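N-acetyl-beta-D glucosaminidase (Rhizomucor miehei CAU432, PDB 4ZM6) probably removes beta-linked N-acetylglucosamine residues as a family 3 glycoside hydrolase and, through a GCN5-related region that binds acetyl-CoA, probably N-acetylates glucosamine. Local coordinates at residues 47-52 with 90-95; 542-547 with 575-580; 814-819 with 839-844. All coordinates share one frame; numbering follows the deposited sequence. Where two conformers were deposited one is given.

Contact 1. Residues 47-52 with 90-95; sequences RNIATP and GDSGTY
The five-membered ring of Pro52, puckered and not strictly flat, touches Ser92 through neighbouring carbons where two loops meet: CD of Pro52 lies 3.7 Å from CB of Ser92, and CG of Pro52 follows at 4.0 Å from the same CB. Leu352 also packs against the proline. The hydroxyl of Ser92 reaches the rest of the 47-52 loop, with OG 3.5 Å from CG2 of Ile49 and 3.7 Å from CA of Thr51. Both partners are carbons, so these are van der Waals contacts; the hydrogen bond of the hydroxyl is made with the carbonyl oxygen of Leu89 in its own loop. With chi1 at -44°, OG sits beside its backbone N, where it can bond back along the chain while still leaning on Ile49. The small serine suits this close approach, the CA atoms of Thr51 and Ser92 being 5.4 Å apart. Thr51 is the N-cap of helix 52-68, though its side chain makes no capping bond; Pro52 suits the first turn, where no backbone N-H is needed for helical bonding. The loops follow the adjacent parallel strands 41-44 and 76-79, which helix 52-68 joins in a beta-alpha-beta crossover. Contact between loops at the C-terminal ends of neighbouring strands is what the TIM-barrel-type fold of the family 3 hydrolase N-terminal domain produces.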
loop_
_atom_site.group_PDB
_atom_site.type_symbol
_atom_site.label_atom_id
_atom_site.label_comp_id
_atom_site.label_asym_id
_atom_site.label_seq_id
_atom_site.Cartn_x
_atom_site.Cartn_y
_atom_site.Cartn_z
ATOM N N ARG A 47 7.927 33.154 -26.126
ATOM C CA ARG A 47 7.595 34.381 -26.854
ATOM C C ARG A 47 7.673 35.602 -25.937
ATOM O O ARG A 47 8.227 36.638 -26.313
ATOM C CB ARG A 47 6.175 34.287 -27.424
ATOM C CG ARG A 47 5.739 32.878 -27.790
ATOM C CD ARG A 47 4.312 32.617 -27.340
ATOM N NE ARG A 47 3.316 33.074 -28.298
ATOM C CZ ARG A 47 2.045 33.301 -27.989
ATOM N NH1 ARG A 47 1.620 33.122 -26.745
ATOM N NH2 ARG A 47 1.200 33.713 -28.923
ATOM N N ASN A 48 7.126 35.462 -24.731
ATOM C CA ASN A 48 7.060 36.562 -23.763
ATOM C C ASN A 48 8.303 36.703 -22.878
ATOM O O ASN A 48 8.589 37.793 -22.379
ATOM C CB ASN A 48 5.804 36.414 -22.892
ATOM C CG ASN A 48 4.556 36.100 -23.707
ATOM O OD1 ASN A 48 3.742 35.262 -23.316
ATOM N ND2 ASN A 48 4.409 36.758 -24.854
ATOM N N ILE A 49 9.036 35.608 -22.679
ATOM C CA ILE A 49 10.261 35.644 -21.874
ATOM C C ILE A 49 11.391 36.244 -22.709
ATOM O O ILE A 49 12.074 35.537 -23.455
ATOM C CB ILE A 49 10.640 34.245 -21.305
ATOM C CG1 ILE A 49 9.825 33.939 -20.041
ATOM C CG2 ILE A 49 12.119 34.161 -20.919
ATOM C CD1 ILE A 49 8.323 33.923 -20.224
ATOM N N ALA A 50 11.563 37.561 -22.587
ATOM C CA ALA A 50 12.683 38.244 -23.220
ATOM C C ALA A 50 13.942 37.882 -22.458
ATOM O O ALA A 50 14.799 37.157 -22.966
ATOM C CB ALA A 50 12.475 39.753 -23.230
ATOM N N THR A 51 14.024 38.369 -21.221
ATOM C CA THR A 51 15.199 38.183 -20.373
ATOM C C THR A 51 14.896 38.825 -19.003
ATOM O O THR A 51 14.047 39.723 -18.922
ATOM C CB THR A 51 16.482 38.749 -21.049
ATOM O OG1 THR A 51 17.555 37.805 -20.921
ATOM C CG2 THR A 51 16.897 40.128 -20.491
ATOM N N PRO A 52 15.589 38.375 -17.934
ATOM C CA PRO A 52 15.222 38.660 -16.537
ATOM C C PRO A 52 14.707 40.073 -16.249
ATOM O O PRO A 52 13.665 40.231 -15.609
ATOM C CB PRO A 52 16.526 38.403 -15.780
ATOM C CG PRO A 52 17.219 37.361 -16.582
ATOM C CD PRO A 52 16.873 37.649 -18.013
ATOM N N GLY A 90 14.568 29.520 -20.655
ATOM C CA GLY A 90 15.643 29.504 -21.650
ATOM C C GLY A 90 17.021 29.723 -21.049
ATOM O O GLY A 90 17.585 28.818 -20.434
ATOM N N ASP A 91 17.562 30.925 -21.254
ATOM C CA ASP A 91 18.845 31.339 -20.678
ATOM C C ASP A 91 18.660 32.294 -19.504
ATOM O O ASP A 91 19.622 32.618 -18.807
ATOM C CB ASP A 91 19.706 32.029 -21.738
ATOM C CG ASP A 91 20.022 31.127 -22.910
ATOM O OD1 ASP A 91 20.296 29.926 -22.687
ATOM O OD2 ASP A 91 20.003 31.621 -24.057
ATOM N N SER A 92 17.431 32.756 -19.301
ATOM C CA SER A 92 17.110 33.638 -18.186
ATOM C C SER A 92 17.260 32.906 -16.848
ATOM O O SER A 92 17.656 33.510 -15.852
ATOM C CB SER A 92 15.679 34.167 -18.328
ATOM O OG SER A 92 15.410 34.563 -19.661
ATOM N N GLY A 93 16.946 31.611 -16.843
ATOM C CA GLY A 93 17.036 30.773 -15.649
ATOM C C GLY A 93 17.873 29.525 -15.865
ATOM O O GLY A 93 18.256 29.205 -16.988
ATOM N N THR A 94 18.147 28.807 -14.781
ATOM C CA THR A 94 19.052 27.665 -14.818
ATOM C C THR A 94 18.425 26.445 -15.493
ATOM O O THR A 94 17.228 26.206 -15.363
ATOM C CB THR A 94 19.484 27.277 -13.391
ATOM O OG1 THR A 94 19.968 28.438 -12.707
ATOM C CG2 THR A 94 20.577 26.206 -13.416
ATOM N N TYR A 95 19.242 25.690 -16.223
ATOM C CA TYR A 95 18.858 24.361 -16.701
ATOM C C TYR A 95 18.971 23.368 -15.545
ATOM O O TYR A 95 20.071 23.075 -15.080
ATOM C CB TYR A 95 19.765 23.889 -17.850
ATOM C CG TYR A 95 19.521 24.576 -19.173
ATOM C CD1 TYR A 95 18.433 24.230 -19.962
ATOM C CD2 TYR A 95 20.384 25.563 -19.643
ATOM C CE1 TYR A 95 18.197 24.856 -21.175
ATOM C CE2 TYR A 95 20.159 26.194 -20.854
ATOM C CZ TYR A 95 19.063 25.837 -21.618
ATOM O OH TYR A 95 18.823 26.458 -22.825
#

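Contact 2. Residues 542-547 with 575-580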
loop_
_atom_site.group_PDB
_atom_site.type_symbol
_atom_site.label_atom_id
_atom_site.label_comp_id
_atom_site.label_asym_id
_atom_site.label_seq_id
_atom_site.Cartn_x
_atom_site.Cartn_y
_atom_site.Cartn_z
ATOM N N ASP A 542 13.744 -1.895 2.973
ATOM C CA ASP A 542 12.625 -2.581 3.623
ATOM C C ASP A 542 12.282 -1.919 4.942
ATOM O O ASP A 542 13.051 -1.119 5.471
ATOM C CB ASP A 542 12.985 -4.037 3.924
ATOM C CG ASP A 542 13.128 -4.878 2.680
ATOM O OD1 ASP A 542 12.272 -4.764 1.773
ATOM O OD2 ASP A 542 14.094 -5.672 2.623
ATOM N N ASP A 543 11.124 -2.285 5.481
ATOM C CA ASP A 543 10.755 -1.903 6.833
ATOM C C ASP A 543 11.644 -2.638 7.819
ATOM O O ASP A 543 11.946 -3.820 7.643
ATOM C CB ASP A 543 9.286 -2.220 7.109
ATOM C CG ASP A 543 8.342 -1.303 6.357
ATOM O OD1 ASP A 543 8.601 -0.085 6.317
ATOM O OD2 ASP A 543 7.335 -1.795 5.807
ATOM N N TYR A 544 12.077 -1.918 8.844
ATOM C CA TYR A 544 12.867 -2.494 9.917
ATOM C C TYR A 544 11.999 -3.467 10.719
ATOM O O TYR A 544 10.868 -3.139 11.087
ATOM C CB TYR A 544 13.419 -1.372 10.811
ATOM C CG TYR A 544 14.019 -1.818 12.129
ATOM C CD1 TYR A 544 15.237 -2.486 12.174
ATOM C CD2 TYR A 544 13.378 -1.544 13.334
ATOM C CE1 TYR A 544 15.788 -2.883 13.382
ATOM C CE2 TYR A 544 13.925 -1.932 14.540
ATOM C CZ TYR A 544 15.125 -2.600 14.559
ATOM O OH TYR A 544 15.656 -2.990 15.767
ATOM N N ARG A 545 12.525 -4.669 10.949
ATOM C CA ARG A 545 11.869 -5.672 11.783
ATOM C C ARG A 545 12.780 -5.943 12.967
ATOM O O ARG A 545 13.838 -6.560 12.819
ATOM C CB ARG A 545 11.623 -6.968 11.002
ATOM C CG ARG A 545 10.745 -6.806 9.767
ATOM C CD ARG A 545 10.363 -8.152 9.157
ATOM N NE ARG A 545 11.523 -8.992 8.832
ATOM C CZ ARG A 545 12.239 -8.923 7.707
ATOM N NH1 ARG A 545 11.950 -8.036 6.757
ATOM N NH2 ARG A 545 13.265 -9.749 7.531
ATOM N N ASN A 546 12.375 -5.471 14.143
ATOM C CA ASN A 546 13.227 -5.554 15.328
ATOM C C ASN A 546 13.604 -6.986 15.736
ATOM O O ASN A 546 14.708 -7.215 16.232
ATOM C CB ASN A 546 12.612 -4.773 16.504
ATOM C CG ASN A 546 11.313 -5.377 17.009
ATOM O OD1 ASN A 546 10.385 -5.624 16.240
ATOM N ND2 ASN A 546 11.238 -5.600 18.315
ATOM N N ASP A 547 12.718 -7.950 15.500
ATOM C CA ASP A 547 13.025 -9.347 15.817
ATOM C C ASP A 547 14.203 -9.888 15.005
ATOM O O ASP A 547 15.024 -10.637 15.530
ATOM C CB ASP A 547 11.797 -10.239 15.613
ATOM C CG ASP A 547 10.690 -9.969 16.639
ATOM O OD1 ASP A 547 10.990 -9.469 17.752
ATOM O OD2 ASP A 547 9.514 -10.265 16.333
ATOM N N GLY A 575 15.735 3.162 22.441
ATOM C CA GLY A 575 15.639 4.306 21.540
ATOM C C GLY A 575 14.620 4.017 20.457
ATOM O O GLY A 575 13.697 4.803 20.242
ATOM N N LEU A 576 14.754 2.858 19.812
ATOM C CA LEU A 576 13.951 2.531 18.628
ATOM C C LEU A 576 12.510 2.122 18.928
ATOM O O LEU A 576 11.581 2.607 18.274
ATOM C CB LEU A 576 14.636 1.447 17.797
ATOM C CG LEU A 576 16.009 1.838 17.238
ATOM C CD1 LEU A 576 16.633 0.672 16.486
ATOM C CD2 LEU A 576 15.920 3.071 16.347
ATOM N N GLN A 577 12.311 1.250 19.911
ATOM C CA GLN A 577 10.963 0.754 20.199
ATOM C C GLN A 577 10.034 1.821 20.798
ATOM O O GLN A 577 8.829 1.760 20.589
ATOM C CB GLN A 577 11.019 -0.488 21.096
ATOM C CG GLN A 577 11.790 -1.671 20.510
ATOM C CD GLN A 577 11.531 -1.895 19.027
ATOM O OE1 GLN A 577 12.466 -1.904 18.210
ATOM N NE2 GLN A 577 10.266 -2.069 18.670
ATOM N N ARG A 578 10.591 2.802 21.506
ATOM C CA ARG A 578 9.794 3.854 22.151
ATOM C C ARG A 578 9.443 5.036 21.233
ATOM O O ARG A 578 8.661 5.913 21.616
ATOM C CB ARG A 578 10.523 4.391 23.391
ATOM C CG ARG A 578 10.707 3.384 24.515
ATOM C CD ARG A 578 9.403 3.007 25.215
ATOM N NE ARG A 578 8.736 4.132 25.886
ATOM C CZ ARG A 578 7.738 4.011 26.767
ATOM N NH1 ARG A 578 7.272 2.816 27.120
ATOM N NH2 ARG A 578 7.197 5.090 27.314
ATOM N N ALA A 579 10.027 5.073 20.037
ATOM C CA ALA A 579 9.762 6.153 19.087
ATOM C C ALA A 579 8.284 6.201 18.741
ATOM O O ALA A 579 7.684 5.167 18.460
ATOM C CB ALA A 579 10.589 5.964 17.823
ATOM N N LYS A 580 7.709 7.402 18.778
ATOM C CA LYS A 580 6.287 7.606 18.501
ATOM C C LYS A 580 6.025 7.607 17.007
ATOM O O LYS A 580 6.819 8.144 16.234
ATOM C CB LYS A 580 5.809 8.944 19.071
ATOM C CG LYS A 580 5.667 8.993 20.582
ATOM C CD LYS A 580 4.910 10.247 21.005
ATOM C CE LYS A 580 4.762 10.347 22.518
ATOM N NZ LYS A 580 4.066 9.170 23.115
#
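Around the side-chain oxygen OE1 of Gln577 gather two residues of 542-547, though they meet it with carbon: CB of Asn546 at 3.3 Å, and CE2 of Tyr544 at 3.9 Å. OE1 lies at the edge of the tyrosine ring, near its plane, where the rim hydrogens would present a faint positive charge. Gln577 gets there by bending at chi2 (-41°), which brings its amide back toward Asn546. The two amide planes are tilted by 22° and pack instead of bonding, with ND2 of Asn546 3.7 Å from NE2 of Gln577. Such side chains suit a partly buried margin, since they can pack closely and still meet water. Deeper in, the side chains of Leu576 and Tyr544 cross at about a right angle, and CD1 of Leu576 comes obliquely to the ring, 3.9 Å from OH and 4.1 Å from CZ of Tyr544. Tyr544 (chi1 168°) points toward 575-580 and makes an edge-to-face pair with Phe597, while N of Asn546 lies 3.9 Å above one of its faces, offset toward the rim. Leucine fits the buried side, packing also on Phe597 and Ala599 of strand 594-605. Away from this packing, OD2 of Asp542 is shared by salt bridges to Arg588 and to Arg258 of the second subunit. Here the turn from edge strand 540-543 into helix 546-561 packs against the C-terminal part of helix 569-577, the strand-helix-helix opening of the GNAT fold.

Contact 3. Residues 814-819 with 839-844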
loop_
_atom_site.group_PDB
_atom_site.type_symbol
_atom_site.label_atom_id
_atom_site.label_comp_id
_atom_site.label_asym_id
_atom_site.label_seq_id
_atom_site.Cartn_x
_atom_site.Cartn_y
_atom_site.Cartn_z
ATOM N N GLY A 814 19.887 27.335 42.385
ATOM C CA GLY A 814 19.547 26.591 43.586
ATOM C C GLY A 814 19.013 25.208 43.290
ATOM O O GLY A 814 19.575 24.206 43.744
ATOM N N ILE A 815 17.933 25.154 42.516
ATOM C CA ILE A 815 17.291 23.884 42.178
ATOM C C ILE A 815 18.220 22.941 41.415
ATOM O O ILE A 815 18.145 21.725 41.591
ATOM C CB ILE A 815 15.982 24.093 41.392
ATOM C CG1 ILE A 815 15.167 22.802 41.373
ATOM C CG2 ILE A 815 16.261 24.581 39.979
ATOM C CD1 ILE A 815 13.757 22.991 40.861
ATOM N N VAL A 816 19.098 23.491 40.586
ATOM C CA VAL A 816 20.100 22.670 39.907
ATOM C C VAL A 816 21.107 22.145 40.925
ATOM O O VAL A 816 21.476 20.976 40.890
ATOM C CB VAL A 816 20.817 23.448 38.775
ATOM C CG1 VAL A 816 22.078 22.736 38.316
ATOM C CG2 VAL A 816 19.877 23.630 37.597
ATOM N N ALA A 817 21.547 23.011 41.832
ATOM C CA ALA A 817 22.518 22.622 42.854
ATOM C C ALA A 817 21.920 21.552 43.760
ATOM O O ALA A 817 22.602 20.609 44.170
ATOM C CB ALA A 817 22.961 23.833 43.664
ATOM N N HIS A 818 20.635 21.702 44.054
ATOM C CA HIS A 818 19.907 20.705 44.819
ATOM C C HIS A 818 19.841 19.385 44.059
ATOM O O HIS A 818 20.066 18.324 44.635
ATOM C CB HIS A 818 18.499 21.196 45.126
ATOM C CG HIS A 818 17.801 20.382 46.164
ATOM N ND1 HIS A 818 16.813 19.470 45.856
ATOM C CD2 HIS A 818 17.960 20.328 47.507
ATOM C CE1 HIS A 818 16.385 18.899 46.967
ATOM N NE2 HIS A 818 17.066 19.401 47.983
ATOM N N ALA A 819 19.544 19.460 42.763
ATOM C CA ALA A 819 19.530 18.280 41.898
ATOM C C ALA A 819 20.862 17.531 41.933
ATOM O O ALA A 819 20.885 16.300 41.930
ATOM C CB ALA A 819 19.185 18.671 40.468
ATOM N N LEU A 839 26.526 27.667 29.128
ATOM C CA LEU A 839 27.655 26.922 29.688
ATOM C C LEU A 839 28.235 27.558 30.946
ATOM O O LEU A 839 28.751 26.847 31.807
ATOM C CB LEU A 839 28.761 26.742 28.640
ATOM C CG LEU A 839 28.724 25.475 27.772
ATOM C CD1 LEU A 839 27.305 25.020 27.448
ATOM C CD2 LEU A 839 29.524 25.694 26.492
ATOM N N ASP A 840 28.158 28.882 31.050
ATOM C CA ASP A 840 28.641 29.583 32.243
ATOM C C ASP A 840 27.733 29.358 33.453
ATOM O O ASP A 840 28.194 29.396 34.593
ATOM C CB ASP A 840 28.804 31.084 31.964
ATOM C CG ASP A 840 30.006 31.385 31.078
ATOM O OD1 ASP A 840 30.999 30.629 31.143
ATOM O OD2 ASP A 840 29.958 32.380 30.319
ATOM N N PHE A 841 26.450 29.120 33.192
ATOM C CA PHE A 841 25.485 28.789 34.237
ATOM C C PHE A 841 25.827 27.458 34.903
ATOM O O PHE A 841 25.902 27.370 36.129
ATOM C CB PHE A 841 24.090 28.715 33.626
ATOM C CG PHE A 841 23.006 28.407 34.610
ATOM C CD1 PHE A 841 22.692 27.093 34.927
ATOM C CD2 PHE A 841 22.282 29.428 35.199
ATOM C CE1 PHE A 841 21.683 26.804 35.825
ATOM C CE2 PHE A 841 21.267 29.148 36.094
ATOM C CZ PHE A 841 20.968 27.833 36.410
ATOM N N TYR A 842 26.021 26.424 34.088
ATOM C CA TYR A 842 26.319 25.086 34.592
ATOM C C TYR A 842 27.793 24.911 34.974
ATOM O O TYR A 842 28.157 23.916 35.605
ATOM C CB TYR A 842 25.907 24.020 33.569
ATOM C CG TYR A 842 24.411 23.912 33.359
ATOM C CD1 TYR A 842 23.608 23.254 34.281
ATOM C CD2 TYR A 842 23.799 24.460 32.232
ATOM C CE1 TYR A 842 22.238 23.149 34.092
ATOM C CE2 TYR A 842 22.430 24.359 32.036
ATOM C CZ TYR A 842 21.656 23.702 32.970
ATOM O OH TYR A 842 20.301 23.595 32.784
ATOM N N SER A 843 28.639 25.867 34.585
ATOM C CA SER A 843 30.029 25.914 35.059
ATOM C C SER A 843 30.090 26.204 36.557
ATOM O O SER A 843 31.002 25.745 37.241
ATOM C CB SER A 843 30.832 26.980 34.307
ATOM O OG SER A 843 31.089 26.588 32.969
ATOM N N ARG A 844 29.105 26.955 37.055
ATOM C CA ARG A 844 29.024 27.330 38.471
ATOM C C ARG A 844 28.665 26.171 39.415
ATOM O O ARG A 844 28.628 26.360 40.633
ATOM C CB ARG A 844 28.001 28.456 38.654
ATOM C CG ARG A 844 28.358 29.752 37.941
ATOM C CD ARG A 844 27.119 30.597 37.682
ATOM N NE ARG A 844 26.432 30.954 38.922
ATOM C CZ ARG A 844 25.233 31.534 38.992
ATOM N NH1 ARG A 844 24.549 31.836 37.889
ATOM N NH2 ARG A 844 24.707 31.810 40.178
#
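Val816 on helix 811-825 faces the short, weakly bonded helix 839-843, and the backbones come nearest at Val816 and Tyr842, whose CA atoms are 8.5 Å apart. Valine meets the second helix with both of its methyl groups, one to each of two aromatic rings. CG2 of Val816 meets CE1 of Phe841 at 4.1 Å, arriving at the ring edge near its plane, whereas CG1 of Val816 approaches CE1 of Tyr842 obliquely at 4.2 Å. Its chi1 of 165° puts CG1 anti to the backbone N and CG2 beside that N, so that each methyl has its own ring. In the GNAT-like C-terminal domain, helix 811-825 makes the crossover between the parallel strands 794-802 and 830-836, and helix 839-843 follows the second of them; Val816 and Tyr842 both rest on Val800 of the first. The rings also pack on each other: CD1 of Phe841 stands 3.7 Å above the centre of the Tyr842 ring, an edge over a face. Large aromatic side chains suit these places, since they bridge the distance between the backbones to meet the small valine. Behind them, OG of Ser843 donates a hydrogen bond of 2.6 Å to O of Leu839, coming from above the carbonyl plane, while N of Ser843 bonds weakly to that same oxygen.

How the contacts relate
The three contacts follow one another along the chain, each closing before the next opens, and each belongs to a different region: the family 3 hydrolase domain for contact 1 and two successive acetyltransferase-like domains for contacts 2 and 3. None touches another. Contacts 2 and 3 are closest, with centres about 36 Å and nearest atoms about 22 Å apart; contact 1 is about 49 Å from contact 2 and 60 Å from contact 3, centre to centre. Of the three, contact 2 lies nearest bound acetyl-CoA without touching it, the side chain of Leu576 being about 10 Å from the ligand and about 11 Å from that of Leu616, which binds it. Contacts 1 and 3 lie away from that pocket.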